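MAU2 chromatid cohesion factor homolog (Saccharomyces cerevisiae, PDB 4XDN) forms a complex with SCC2 that is required for cohesin to associate with chromosomes, and so takes part in sister chromatid cohesion. Local coordinates at residues 211-214 with 215-219; 223-227 with 228-232; 232-235 with 236-239; 315-318 with 319-323. All coordinates share one frame; numbering follows the deposited sequence.

Contact 1: residues 211-214 with 215-219; sequences SQWK and WFLNL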
loop_
_atom_site.group_PDB
_atom_site.type_symbol
_atom_site.label_atom_id
_atom_site.label_comp_id
_atom_site.label_asym_id
_atom_site.label_seq_id
_atom_site.Cartn_x
_atom_site.Cartn_y
_atom_site.Cartn_z
ATOM N N SER A 211 14.795 21.611 4.990
ATOM C CA SER A 211 13.837 22.353 4.179
ATOM C C SER A 211 12.580 21.517 3.976
ATOM O O SER A 211 12.628 20.286 4.015
ATOM C CB SER A 211 14.444 22.730 2.825
ATOM O OG SER A 211 14.652 21.583 2.019
ATOM N N GLN A 212 11.456 22.194 3.763
ATOM C CA GLN A 212 10.187 21.523 3.503
ATOM C C GLN A 212 10.299 20.619 2.283
ATOM O O GLN A 212 9.738 19.524 2.247
ATOM C CB GLN A 212 9.077 22.556 3.294
ATOM C CG GLN A 212 7.728 21.963 2.930
ATOM C CD GLN A 212 6.655 23.020 2.788
ATOM O OE1 GLN A 212 6.873 24.062 2.167
ATOM N NE2 GLN A 212 5.488 22.763 3.370
ATOM N N TRP A 213 11.041 21.091 1.289
ATOM C CA TRP A 213 11.218 20.368 0.040
ATOM C C TRP A 213 11.953 19.044 0.254
ATOM O O TRP A 213 11.511 18.003 -0.231
ATOM C CB TRP A 213 11.969 21.250 -0.961
ATOM C CG TRP A 213 12.281 20.592 -2.270
ATOM C CD1 TRP A 213 13.506 20.492 -2.859
ATOM C CD2 TRP A 213 11.356 19.951 -3.160
ATOM N NE1 TRP A 213 13.404 19.829 -4.055
ATOM C CE2 TRP A 213 12.095 19.487 -4.264
ATOM C CE3 TRP A 213 9.977 19.724 -3.129
ATOM C CZ2 TRP A 213 11.505 18.807 -5.327
ATOM C CZ3 TRP A 213 9.393 19.049 -4.185
ATOM C CH2 TRP A 213 10.156 18.599 -5.269
ATOM N N LYS A 214 13.062 19.076 0.987
ATOM C CA LYS A 214 13.832 17.859 1.226
ATOM C C LYS A 214 13.037 16.853 2.049
ATOM O O LYS A 214 12.999 15.669 1.725
ATOM C CB LYS A 214 15.151 18.169 1.935
ATOM C CG LYS A 214 15.932 16.913 2.297
ATOM C CD LYS A 214 17.369 17.200 2.700
ATOM C CE LYS A 214 18.120 15.898 2.930
ATOM N NZ LYS A 214 19.536 16.104 3.331
ATOM N N TRP A 215 12.409 17.333 3.117
ATOM C CA TRP A 215 11.618 16.471 3.985
ATOM C C TRP A 215 10.428 15.878 3.240
ATOM O O TRP A 215 10.018 14.754 3.517
ATOM C CB TRP A 215 11.140 17.246 5.216
ATOM C CG TRP A 215 12.128 17.245 6.350
ATOM C CD1 TRP A 215 12.939 16.213 6.730
ATOM C CD2 TRP A 215 12.413 18.327 7.246
ATOM N NE1 TRP A 215 13.705 16.584 7.807
ATOM C CE2 TRP A 215 13.405 17.878 8.141
ATOM C CE3 TRP A 215 11.927 19.632 7.377
ATOM C CZ2 TRP A 215 13.916 18.684 9.157
ATOM C CZ3 TRP A 215 12.437 20.433 8.384
ATOM C CH2 TRP A 215 13.421 19.956 9.261
ATOM N N PHE A 216 9.881 16.628 2.291
ATOM C CA PHE A 216 8.815 16.102 1.448
ATOM C C PHE A 216 9.326 14.944 0.597
ATOM O O PHE A 216 8.704 13.887 0.529
ATOM C CB PHE A 216 8.243 17.192 0.543
ATOM C CG PHE A 216 7.469 16.652 -0.625
ATOM C CD1 PHE A 216 6.228 16.064 -0.436
ATOM C CD2 PHE A 216 7.986 16.719 -1.906
ATOM C CE1 PHE A 216 5.517 15.557 -1.507
ATOM C CE2 PHE A 216 7.279 16.213 -2.979
ATOM C CZ PHE A 216 6.041 15.630 -2.778
ATOM N N LEU A 217 10.464 15.155 -0.055
ATOM C CA LEU A 217 11.055 14.136 -0.915
ATOM C C LEU A 217 11.428 12.895 -0.119
ATOM O O LEU A 217 11.319 11.775 -0.614
ATOM C CB LEU A 217 12.292 14.687 -1.621
ATOM C CG LEU A 217 12.041 15.798 -2.637
ATOM C CD1 LEU A 217 13.361 16.434 -3.026
ATOM C CD2 LEU A 217 11.315 15.259 -3.859
ATOM N N ASN A 218 11.870 13.099 1.115
ATOM C CA ASN A 218 12.252 11.985 1.967
ATOM C C ASN A 218 11.032 11.156 2.356
ATOM O O ASN A 218 11.127 9.942 2.521
ATOM C CB ASN A 218 12.973 12.489 3.216
ATOM C CG ASN A 218 13.462 11.360 4.096
ATOM O OD1 ASN A 218 14.406 10.653 3.747
ATOM N ND2 ASN A 218 12.821 11.182 5.244
ATOM N N LEU A 219 9.887 11.817 2.498
ATOM C CA LEU A 219 8.635 11.124 2.775
ATOM C C LEU A 219 8.233 10.277 1.573
ATOM O O LEU A 219 7.774 9.146 1.732
ATOM C CB LEU A 219 7.527 12.123 3.120
ATOM C CG LEU A 219 7.652 12.818 4.475
ATOM C CD1 LEU A 219 6.721 14.017 4.550
ATOM C CD2 LEU A 219 7.360 11.845 5.601
#
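Trp-213 and Leu-217 meet one helical turn apart at the start of helix 212-228. The CD1 methyl of Leu-217 sits over one face of the indole, 3.7 Å from the centroid of the five-membered ring of Trp-213, a CH-pi contact. The CD2 methyl of Leu-217 lies 3.8 Å from CH2 of Trp-213, so the two branches span the indole. CG of Trp-213 is anti to the backbone N (chi1 177°), which swings the ring alongside the next turn. Phe-216 is a looser neighbour. Its ring is turned 26° from the six-membered ring of Trp-213 but slid aside, with CD2 of Phe-216 3.5 Å from CZ3 of Trp-213. NE1 of Trp-213 is hydrogen-bonded to OG of Ser-177.

Trp-215 projects from another side of the helix. Its N donates to Ser-211 O over 3.1 Å, and its CE3 lies 3.5 Å from the same oxygen. NE1 of Trp-215 is hydrogen-bonded to OG of Ser-242. Lys-214 adds its CB and CG beside the backbone N of Trp-215, while its NZ forms a salt bridge with Glu-209. Ser-211 OG accepts from Lys-214 N at 3.1 Å and is hydrogen-bonded to Arg-208 O. This is a classic serine N-cap of an alpha-helix.

Contact 2: residues 223-227 with 228-232; sequences NYLLN and ERFPI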
loop_
_atom_site.group_PDB
_atom_site.type_symbol
_atom_site.label_atom_id
_atom_site.label_comp_id
_atom_site.label_asym_id
_atom_site.label_seq_id
_atom_site.Cartn_x
_atom_site.Cartn_y
_atom_site.Cartn_z
ATOM N N ASN A 223 7.962 6.195 1.825
ATOM C CA ASN A 223 6.715 5.573 1.397
ATOM C C ASN A 223 6.953 4.587 0.259
ATOM O O ASN A 223 6.382 3.498 0.243
ATOM C CB ASN A 223 5.695 6.629 0.963
ATOM C CG ASN A 223 4.258 6.221 1.269
ATOM O OD1 ASN A 223 3.408 7.072 1.539
ATOM N ND2 ASN A 223 3.984 4.917 1.244
ATOM N N TYR A 224 7.797 4.970 -0.694
ATOM C CA TYR A 224 8.158 4.071 -1.786
ATOM C C TYR A 224 8.784 2.783 -1.255
ATOM O O TYR A 224 8.438 1.689 -1.695
ATOM C CB TYR A 224 9.126 4.752 -2.756
ATOM C CG TYR A 224 9.975 3.773 -3.535
ATOM C CD1 TYR A 224 9.471 3.117 -4.651
ATOM C CD2 TYR A 224 11.280 3.498 -3.149
ATOM C CE1 TYR A 224 10.243 2.219 -5.362
ATOM C CE2 TYR A 224 12.060 2.600 -3.852
ATOM C CZ TYR A 224 11.536 1.963 -4.957
ATOM O OH TYR A 224 12.313 1.069 -5.657
ATOM N N LEU A 225 9.708 2.924 -0.310
ATOM C CA LEU A 225 10.405 1.774 0.256
ATOM C C LEU A 225 9.434 0.862 1.001
ATOM O O LEU A 225 9.520 -0.360 0.896
ATOM C CB LEU A 225 11.528 2.234 1.192
ATOM C CG LEU A 225 12.698 2.972 0.531
ATOM C CD1 LEU A 225 13.605 3.577 1.587
ATOM C CD2 LEU A 225 13.496 2.046 -0.378
ATOM N N LEU A 226 8.511 1.460 1.747
ATOM C CA LEU A 226 7.510 0.692 2.480
ATOM C C LEU A 226 6.564 -0.039 1.529
ATOM O O LEU A 226 6.170 -1.177 1.792
ATOM C CB LEU A 226 6.714 1.605 3.412
ATOM C CG LEU A 226 7.432 2.059 4.685
ATOM C CD1 LEU A 226 6.640 3.165 5.366
ATOM C CD2 LEU A 226 7.642 0.892 5.639
ATOM N N ASN A 227 6.203 0.615 0.428
ATOM C CA ASN A 227 5.348 -0.001 -0.584
ATOM C C ASN A 227 5.992 -1.246 -1.179
ATOM O O ASN A 227 5.298 -2.194 -1.551
ATOM C CB ASN A 227 5.031 0.992 -1.705
ATOM C CG ASN A 227 4.234 2.186 -1.223
ATOM O OD1 ASN A 227 3.626 2.148 -0.154
ATOM N ND2 ASN A 227 4.233 3.259 -2.010
ATOM N N GLU A 228 7.319 -1.230 -1.271
ATOM C CA GLU A 228 8.079 -2.350 -1.823
ATOM C C GLU A 228 8.628 -3.253 -0.719
ATOM O O GLU A 228 9.249 -4.281 -0.999
ATOM C CB GLU A 228 9.230 -1.829 -2.687
ATOM C CG GLU A 228 8.793 -1.025 -3.908
ATOM C CD GLU A 228 8.085 -1.872 -4.953
ATOM O OE1 GLU A 228 8.196 -3.114 -4.900
ATOM O OE2 GLU A 228 7.414 -1.291 -5.831
ATOM N N ARG A 229 8.390 -2.861 0.530
ATOM C CA ARG A 229 8.937 -3.553 1.696
ATOM C C ARG A 229 10.457 -3.670 1.621
ATOM O O ARG A 229 11.036 -4.641 2.103
ATOM C CB ARG A 229 8.310 -4.947 1.848
ATOM C CG ARG A 229 6.809 -4.937 2.119
ATOM C CD ARG A 229 6.463 -4.182 3.391
ATOM N NE ARG A 229 5.634 -4.982 4.295
ATOM C CZ ARG A 229 6.056 -5.549 5.422
ATOM N NH1 ARG A 229 7.313 -5.419 5.830
ATOM N NH2 ARG A 229 5.209 -6.250 6.157
ATOM N N PHE A 230 11.098 -2.677 1.014
ATOM C CA PHE A 230 12.553 -2.607 1.013
ATOM C C PHE A 230 13.035 -2.112 2.369
ATOM O O PHE A 230 12.348 -1.323 3.018
ATOM C CB PHE A 230 13.068 -1.674 -0.088
ATOM C CG PHE A 230 12.912 -2.216 -1.481
ATOM C CD1 PHE A 230 13.141 -3.553 -1.758
ATOM C CD2 PHE A 230 12.544 -1.377 -2.522
ATOM C CE1 PHE A 230 13.001 -4.046 -3.040
ATOM C CE2 PHE A 230 12.403 -1.863 -3.808
ATOM C CZ PHE A 230 12.633 -3.201 -4.068
ATOM N N PRO A 231 14.214 -2.581 2.811
ATOM C CA PRO A 231 14.811 -2.011 4.021
ATOM C C PRO A 231 15.011 -0.506 3.893
ATOM O O PRO A 231 15.471 -0.041 2.850
ATOM C CB PRO A 231 16.157 -2.732 4.123
ATOM C CG PRO A 231 15.946 -4.018 3.418
ATOM C CD PRO A 231 14.996 -3.720 2.298
ATOM N N ILE A 232 14.667 0.242 4.934
ATOM C CA ILE A 232 14.848 1.686 4.917
ATOM C C ILE A 232 16.237 2.040 5.452
ATOM O O ILE A 232 16.572 1.681 6.580
ATOM C CB ILE A 232 13.776 2.410 5.753
ATOM C CG1 ILE A 232 12.376 1.944 5.340
ATOM C CG2 ILE A 232 13.909 3.921 5.580
ATOM C CD1 ILE A 232 11.260 2.490 6.204
#
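Leu-225 and Phe-230 pack where helix 212-228 ends and the chain turns back. The CD2 methyl of Leu-225 lies 3.8 Å from CB of Phe-230 and comes at the edge of the ring. The two side chains cross at about a right angle. Next to it on the same edge, OH of Tyr-224 is 3.5 Å from CE2 of Phe-230. Glu-228 fills the angle between the two rings. Its CG lies 3.8 Å from CE1 of Tyr-224, and its CB rests over one face of Phe-230. A bend at chi2 (-68°) turns the Glu-228 carboxylate aside. Further on, Ile-232 comes back to the helix with two methyls. Its CG2 lies 4.0 Å from CD1 of Leu-225, and its CD1 is 4.0 Å from CD2 of Leu-226.

The backbone makes this return possible. Phe-230 N donates to Leu-225 O at 2.8 Å and Arg-229 N, weakly, to Leu-226 O at 3.1 Å. With positive phi at Arg-229 (55°) this is a Schellman motif. Helix 193-206 flanks the turn: His-193 meets Phe-230 edge-to-face and bonds to the Tyr-224 hydroxyl. Leu-226 packs on helix 250-266, and Arg-229 forms a salt bridge with Asp-494.

Contact 3: residues 232-235 with 236-239; sequences IPED and ALQE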
loop_
_atom_site.group_PDB
_atom_site.type_symbol
_atom_site.label_atom_id
_atom_site.label_comp_id
_atom_site.label_asym_id
_atom_site.label_seq_id
_atom_site.Cartn_x
_atom_site.Cartn_y
_atom_site.Cartn_z
ATOM N N ILE A 232 14.667 0.242 4.934
ATOM C CA ILE A 232 14.848 1.686 4.917
ATOM C C ILE A 232 16.237 2.040 5.452
ATOM O O ILE A 232 16.572 1.681 6.580
ATOM C CB ILE A 232 13.776 2.410 5.753
ATOM C CG1 ILE A 232 12.376 1.944 5.340
ATOM C CG2 ILE A 232 13.909 3.921 5.580
ATOM C CD1 ILE A 232 11.260 2.490 6.204
ATOM N N PRO A 233 17.057 2.737 4.642
ATOM C CA PRO A 233 18.375 3.164 5.131
ATOM C C PRO A 233 18.282 4.026 6.385
ATOM O O PRO A 233 17.276 4.705 6.597
ATOM C CB PRO A 233 18.941 3.971 3.958
ATOM C CG PRO A 233 18.263 3.424 2.764
ATOM C CD PRO A 233 16.874 3.075 3.218
ATOM N N GLU A 234 19.332 4.002 7.198
ATOM C CA GLU A 234 19.333 4.695 8.480
ATOM C C GLU A 234 19.155 6.203 8.317
ATOM O O GLU A 234 18.420 6.831 9.078
ATOM C CB GLU A 234 20.635 4.403 9.234
ATOM C CG GLU A 234 20.689 4.983 10.638
ATOM C CD GLU A 234 19.561 4.484 11.520
ATOM O OE1 GLU A 234 19.170 3.305 11.383
ATOM O OE2 GLU A 234 19.059 5.274 12.345
ATOM N N ASP A 235 19.826 6.779 7.326
ATOM C CA ASP A 235 19.779 8.224 7.124
ATOM C C ASP A 235 18.372 8.689 6.749
ATOM O O ASP A 235 17.933 9.755 7.177
ATOM C CB ASP A 235 20.786 8.652 6.050
ATOM C CG ASP A 235 20.625 7.883 4.757
ATOM O OD1 ASP A 235 20.354 6.666 4.819
ATOM O OD2 ASP A 235 20.774 8.494 3.678
ATOM N N ALA A 236 17.668 7.888 5.955
ATOM C CA ALA A 236 16.284 8.188 5.604
ATOM C C ALA A 236 15.395 8.109 6.841
ATOM O O ALA A 236 14.454 8.889 6.996
ATOM C CB ALA A 236 15.785 7.231 4.534
ATOM N N LEU A 237 15.704 7.159 7.716
ATOM C CA LEU A 237 14.966 6.980 8.961
ATOM C C LEU A 237 15.164 8.183 9.879
ATOM O O LEU A 237 14.205 8.704 10.446
ATOM C CB LEU A 237 15.412 5.696 9.669
ATOM C CG LEU A 237 14.335 4.680 10.057
ATOM C CD1 LEU A 237 13.551 4.212 8.842
ATOM C CD2 LEU A 237 14.975 3.490 10.762
ATOM N N GLN A 238 16.412 8.616 10.025
ATOM C CA GLN A 238 16.723 9.778 10.848
ATOM C C GLN A 238 16.134 11.040 10.231
ATOM O O GLN A 238 15.669 11.931 10.941
ATOM C CB GLN A 238 18.235 9.934 11.020
ATOM C CG GLN A 238 18.885 8.820 11.828
ATOM C CD GLN A 238 20.380 9.018 11.994
ATOM O OE1 GLN A 238 20.913 10.087 11.692
ATOM N NE2 GLN A 238 21.065 7.986 12.476
ATOM N N GLU A 239 16.157 11.110 8.905
ATOM C CA GLU A 239 15.598 12.250 8.192
ATOM C C GLU A 239 14.096 12.323 8.436
ATOM O O GLU A 239 13.533 13.407 8.585
ATOM C CB GLU A 239 15.890 12.149 6.693
ATOM C CG GLU A 239 15.603 13.424 5.916
ATOM C CD GLU A 239 16.588 14.539 6.228
ATOM O OE1 GLU A 239 17.748 14.238 6.573
ATOM O OE2 GLU A 239 16.197 15.721 6.126
#
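The first turn of helix 234-241 is closed by backbone bonds from Leu-237 N to Pro-233 O (3.1 Å), Gln-238 N to Glu-234 O (2.8 Å) and Glu-239 N to Asp-235 O (2.8 Å). Pro-233 holds the N-cap position. Ile-232 packs back on the turn. Its CG2 lies 3.3 Å from CD1 of Leu-237, but so close an approach is doubtful, as Leu-237 has an unusual first torsion. The two side chains cross at about a right angle. The same CG2 of Ile-232 reaches CB of Ala-236 at 3.9 Å. With chi1 of -51°, Ile-232 puts CG2 opposite its backbone N, on the side of the turn.

On the outer side, Glu-234 and Gln-238 are one turn apart. NE2 of Gln-238 gives a weak hydrogen bond to OE2 of Glu-234 at 3.4 Å. The amide and carboxylate planes are 64° apart. Glu-234 is bent at chi2 (58°), whereas Gln-238 is extended beyond CG. OE2 of Glu-234 also has a long, weak ion pair with Arg-241.

The inner side of the turn faces helix 212-228. Pro-233 touches Tyr-221 and Leu-225 there, and Glu-239 touches Trp-215 and Asn-218.

Contact 4: residues 315-318 with 319-323; sequences FHYK and ELKNI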
loop_
_atom_site.group_PDB
_atom_site.type_symbol
_atom_site.label_atom_id
_atom_site.label_comp_id
_atom_site.label_asym_id
_atom_site.label_seq_id
_atom_site.Cartn_x
_atom_site.Cartn_y
_atom_site.Cartn_z
ATOM N N PHE A 315 -4.480 14.203 4.405
ATOM C CA PHE A 315 -4.565 15.644 4.634
ATOM C C PHE A 315 -5.913 16.068 5.218
ATOM O O PHE A 315 -6.022 17.142 5.810
ATOM C CB PHE A 315 -4.306 16.405 3.330
ATOM C CG PHE A 315 -2.878 16.322 2.841
ATOM C CD1 PHE A 315 -1.938 15.538 3.495
ATOM C CD2 PHE A 315 -2.480 17.042 1.726
ATOM C CE1 PHE A 315 -0.632 15.470 3.041
ATOM C CE2 PHE A 315 -1.178 16.978 1.269
ATOM C CZ PHE A 315 -0.252 16.191 1.929
ATOM N N HIS A 316 -6.933 15.233 5.046
ATOM C CA HIS A 316 -8.248 15.501 5.624
ATOM C C HIS A 316 -8.385 14.801 6.976
ATOM O O HIS A 316 -8.060 13.621 7.109
ATOM C CB HIS A 316 -9.359 15.050 4.673
ATOM C CG HIS A 316 -9.344 15.750 3.349
ATOM N ND1 HIS A 316 -8.330 16.604 2.968
ATOM C CD2 HIS A 316 -10.220 15.725 2.317
ATOM C CE1 HIS A 316 -8.581 17.072 1.759
ATOM N NE2 HIS A 316 -9.723 16.553 1.340
ATOM N N TYR A 317 -8.874 15.535 7.971
ATOM C CA TYR A 317 -8.904 15.050 9.350
ATOM C C TYR A 317 -9.712 13.763 9.533
ATOM O O TYR A 317 -9.234 12.817 10.157
ATOM C CB TYR A 317 -9.462 16.136 10.274
ATOM C CG TYR A 317 -9.594 15.690 11.713
ATOM C CD1 TYR A 317 -8.475 15.335 12.454
ATOM C CD2 TYR A 317 -10.836 15.628 12.331
ATOM C CE1 TYR A 317 -8.589 14.927 13.769
ATOM C CE2 TYR A 317 -10.960 15.222 13.648
ATOM C CZ TYR A 317 -9.834 14.872 14.361
ATOM O OH TYR A 317 -9.950 14.468 15.672
ATOM N N LYS A 318 -10.931 13.729 9.002
ATOM C CA LYS A 318 -11.778 12.546 9.134
ATOM C C LYS A 318 -11.155 11.339 8.442
ATOM O O LYS A 318 -11.136 10.239 8.995
ATOM C CB LYS A 318 -13.171 12.806 8.559
ATOM C CG LYS A 318 -14.086 13.608 9.469
ATOM C CD LYS A 318 -15.541 13.204 9.270
ATOM C CE LYS A 318 -16.487 14.051 10.111
ATOM N NZ LYS A 318 -16.561 15.456 9.622
ATOM N N GLU A 319 -10.652 11.548 7.229
ATOM C CA GLU A 319 -10.038 10.471 6.465
ATOM C C GLU A 319 -8.804 9.940 7.181
ATOM O O GLU A 319 -8.537 8.740 7.170
ATOM C CB GLU A 319 -9.654 10.945 5.060
ATOM C CG GLU A 319 -10.822 11.102 4.091
ATOM C CD GLU A 319 -11.599 12.386 4.301
ATOM O OE1 GLU A 319 -11.488 12.985 5.391
ATOM O OE2 GLU A 319 -12.322 12.798 3.370
ATOM N N LEU A 320 -8.056 10.841 7.809
ATOM C CA LEU A 320 -6.805 10.475 8.458
ATOM C C LEU A 320 -7.043 9.577 9.670
ATOM O O LEU A 320 -6.378 8.554 9.828
ATOM C CB LEU A 320 -6.037 11.731 8.875
ATOM C CG LEU A 320 -4.715 11.500 9.610
ATOM C CD1 LEU A 320 -3.778 10.616 8.804
ATOM C CD2 LEU A 320 -4.055 12.828 9.914
ATOM N N LYS A 321 -7.986 9.964 10.523
ATOM C CA LYS A 321 -8.314 9.164 11.696
ATOM C C LYS A 321 -8.814 7.790 11.275
ATOM O O LYS A 321 -8.502 6.784 11.912
ATOM C CB LYS A 321 -9.366 9.864 12.558
ATOM C CG LYS A 321 -8.811 10.998 13.405
ATOM C CD LYS A 321 -9.712 11.330 14.590
ATOM C CE LYS A 321 -9.710 10.234 15.654
ATOM N NZ LYS A 321 -8.339 9.934 16.167
ATOM N N ASN A 322 -9.586 7.755 10.192
ATOM C CA ASN A 322 -10.092 6.501 9.646
ATOM C C ASN A 322 -8.944 5.564 9.267
ATOM O O ASN A 322 -8.988 4.370 9.563
ATOM C CB ASN A 322 -10.979 6.774 8.430
ATOM C CG ASN A 322 -11.791 5.562 8.008
ATOM O OD1 ASN A 322 -12.404 4.886 8.838
ATOM N ND2 ASN A 322 -11.797 5.279 6.709
ATOM N N ILE A 323 -7.920 6.117 8.619
ATOM C CA ILE A 323 -6.730 5.353 8.249
ATOM C C ILE A 323 -5.992 4.880 9.499
ATOM O O ILE A 323 -5.587 3.723 9.588
ATOM C CB ILE A 323 -5.758 6.187 7.374
ATOM C CG1 ILE A 323 -6.393 6.535 6.020
ATOM C CG2 ILE A 323 -4.433 5.445 7.157
ATOM C CD1 ILE A 323 -6.613 5.349 5.089
#
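His-316 and Leu-320 are joined by a backbone bond in the first turn of helix 317-331, with His-316 at the N-cap. Leu-320 N donates to His-316 O at 2.9 Å. Lys-321 N bonds to Tyr-317 O at 3.1 Å. Asn-322 N reaches Lys-318 O at 3.2 Å.

Glu-319 lies beside His-316, both side chains pointing the same way. The carboxylate plane stands 83° from the imidazole. OE1 of Glu-319 meets CB of His-316 at 3.1 Å. OE2 of Glu-319 approaches the ring edge, 3.8 Å from CD2 of His-316. The ionisable ends stay apart: NE2 of His-316 and OE2 of Glu-319 are 5.0 Å apart. A bend at chi2 (79°) carries the Glu-319 carboxylate back toward the cap. Its OE2 also makes a long, weak ion pair with Arg-375.

The packing spreads outward from this turn. Tyr-317 and Leu-320 pack on helix 272-291, where Phe-282 meets the Tyr-317 ring edge-to-face. Asn-322 turns to helix 339-360, with its ND2 bonded to Thr-355. Lys-321 runs alongside Tyr-317 by its aliphatic part. CD of Lys-321 lies 3.6 Å from CZ and 3.3 Å from OH of Tyr-317.

Contacts 1, 2 and 3 follow one another along a helical hairpin. Contact 1 opens helix 212-228, contact 2 closes it, and contact 3 starts helix 234-241. The centres of contacts 1 and 2 are about 17 Å apart. Contacts 2 and 3 share Ile-232 and also touch where CD1 of Leu-225 meets CD of Pro-233 at 3.7 Å. The hairpin brings contact 3 back to contact 1, with centres about 13 Å apart. There CG of Asn-218 packs on CG of Glu-239 at 3.5 Å. Contact 4 stands apart on helix 317-331. Its nearest atoms are about 7 Å from contact 1 and about 15 Å from contact 3.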